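Local coordinates for protein diaminopimelate decarboxylase (Methanocaldococcus jannaschii, PDB 1TWI) that catalyses the pyridoxal-phosphate-dependent decarboxylation of meso-diaminopimelate to L-lysine, the final step of lysine biosynthesis, at residues E223-V228 with I272-K277. Numbering follows the deposited sequence.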
# COMPACT_ATOMS: atom_id res chain seq x y z
N GLU A 223 -13.77 -18.82 22.18
CA GLU A 223 -14.39 -19.77 21.24
C GLU A 223 -13.33 -20.47 20.37
O GLU A 223 -13.42 -21.66 20.10
CB GLU A 223 -15.42 -19.04 20.36
CG GLU A 223 -16.12 -19.93 19.31
CD GLU A 223 -17.07 -20.97 19.92
OE1 GLU A 223 -17.37 -20.91 21.15
OE2 GLU A 223 -17.52 -21.84 19.14
N GLU A 224 -12.34 -19.71 19.90
CA GLU A 224 -11.23 -20.31 19.15
C GLU A 224 -10.56 -21.37 20.04
O GLU A 224 -10.29 -22.50 19.61
CB GLU A 224 -10.15 -19.24 18.80
CG GLU A 224 -8.80 -19.86 18.28
CD GLU A 224 -7.62 -18.88 18.26
OE1 GLU A 224 -7.72 -17.76 18.88
OE2 GLU A 224 -6.57 -19.23 17.67
N THR A 225 -10.30 -21.03 21.30
CA THR A 225 -9.57 -21.99 22.14
C THR A 225 -10.37 -23.27 22.38
O THR A 225 -9.82 -24.39 22.30
CB THR A 225 -9.17 -21.34 23.50
OG1 THR A 225 -8.37 -20.17 23.25
CG2 THR A 225 -8.34 -22.27 24.29
N ARG A 226 -11.68 -23.09 22.62
CA ARG A 226 -12.51 -24.25 22.83
C ARG A 226 -12.51 -25.15 21.57
O ARG A 226 -12.36 -26.35 21.66
CB ARG A 226 -13.95 -23.84 23.08
CG ARG A 226 -14.20 -23.04 24.40
CD ARG A 226 -15.70 -22.73 24.53
NE ARG A 226 -16.03 -22.09 25.80
CZ ARG A 226 -17.26 -21.69 26.14
NH1 ARG A 226 -18.28 -21.85 25.27
NH2 ARG A 226 -17.48 -21.18 27.38
N LYS A 227 -12.70 -24.55 20.40
CA LYS A 227 -12.82 -25.39 19.20
C LYS A 227 -11.51 -26.02 18.72
O LYS A 227 -11.52 -27.12 18.12
CB LYS A 227 -13.54 -24.59 18.13
CG LYS A 227 -14.95 -24.13 18.62
CD LYS A 227 -15.82 -25.37 18.81
CE LYS A 227 -17.07 -25.10 19.70
NZ LYS A 227 -18.11 -24.40 18.98
N VAL A 228 -10.40 -25.35 19.02
CA VAL A 228 -9.09 -25.89 18.69
C VAL A 228 -8.85 -27.07 19.65
O VAL A 228 -8.46 -28.16 19.22
CB VAL A 228 -7.95 -24.84 18.85
CG1 VAL A 228 -6.56 -25.55 18.77
CG2 VAL A 228 -8.07 -23.79 17.71
N ILE A 272 -5.96 -19.87 29.15
CA ILE A 272 -5.47 -20.88 30.07
C ILE A 272 -6.58 -21.64 30.78
O ILE A 272 -6.55 -22.89 30.83
CB ILE A 272 -4.45 -20.23 31.07
CG1 ILE A 272 -3.21 -19.76 30.31
CG2 ILE A 272 -4.05 -21.22 32.19
CD1 ILE A 272 -2.25 -18.92 31.22
N ASN A 273 -7.57 -20.93 31.29
CA ASN A 273 -8.68 -21.62 31.96
C ASN A 273 -9.45 -22.48 30.93
O ASN A 273 -10.00 -23.51 31.27
CB ASN A 273 -9.60 -20.62 32.70
CG ASN A 273 -8.87 -19.96 33.93
OD1 ASN A 273 -8.25 -20.68 34.74
ND2 ASN A 273 -8.93 -18.62 34.04
N THR A 274 -9.46 -22.08 29.66
CA THR A 274 -10.18 -22.90 28.71
C THR A 274 -9.37 -24.16 28.43
O THR A 274 -9.92 -25.27 28.50
CB THR A 274 -10.48 -22.19 27.39
OG1 THR A 274 -11.43 -21.16 27.63
CG2 THR A 274 -11.12 -23.18 26.37
N MET A 275 -8.08 -24.02 28.10
CA MET A 275 -7.27 -25.20 27.80
C MET A 275 -7.18 -26.21 28.96
O MET A 275 -7.15 -27.42 28.73
CB MET A 275 -5.83 -24.82 27.39
CG MET A 275 -5.77 -24.03 26.05
SD MET A 275 -4.13 -23.48 25.69
CE MET A 275 -3.50 -25.08 25.11
N LEU A 276 -7.12 -25.72 30.21
CA LEU A 276 -7.04 -26.65 31.34
C LEU A 276 -8.29 -27.52 31.56
O LEU A 276 -8.22 -28.51 32.25
CB LEU A 276 -6.69 -25.92 32.64
CG LEU A 276 -5.27 -25.35 32.66
CD1 LEU A 276 -5.10 -24.55 33.95
CD2 LEU A 276 -4.24 -26.46 32.62
N LYS A 277 -9.42 -27.17 30.95
CA LYS A 277 -10.64 -27.98 31.03
C LYS A 277 -10.40 -29.31 30.35
O LYS A 277 -11.14 -30.29 30.59
CB LYS A 277 -11.78 -27.31 30.27
CG LYS A 277 -12.33 -26.07 30.98
CD LYS A 277 -13.24 -25.23 30.10
CE LYS A 277 -13.82 -24.12 30.96
NZ LYS A 277 -14.99 -23.47 30.26
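T274 meets T225 methyl to methyl: the two CG2 atoms lie 3.6 Å apart, and each threonine points its CB toward the opposing helix. In T274, a chi1 of -68° sets OG1 beside the backbone N and anti to the carbonyl carbon, leaving CG2 anti to the backbone N and turned outward; OG1 hydrogen-bonds A270 O of its own helix, and T225 OG1 does the same with F221 O. Both hydroxyls are thus satisfied one turn earlier, so the threonines meet through their carbons. T274 CG2 also lies 3.7 Å from R226 CG, with the two side chains crossing at about a right angle. The axes of the two short segments approach to 9.2 Å and are inclined by 19°, a near-parallel arrangement in keeping with their place on the successive outer helices 219-237 and 264-276 of the TIM-type barrel that binds pyridoxal phosphate in this decarboxylase family. M275 adds its CG, 3.6 Å from T225 CG2, on the buried flank of the pair; beyond this contact its side chain packs on V245 of barrel strand 244-246, on M229 and on W54 of helix 37-58. On the solvent-exposed side, the extended chain of K277 brings NZ to 4.4 Å from R226 NH2, obliquely to the guanidinium; these are like charges whose proximity is probably unfavourable, and no hydrogen bond joins the two segments.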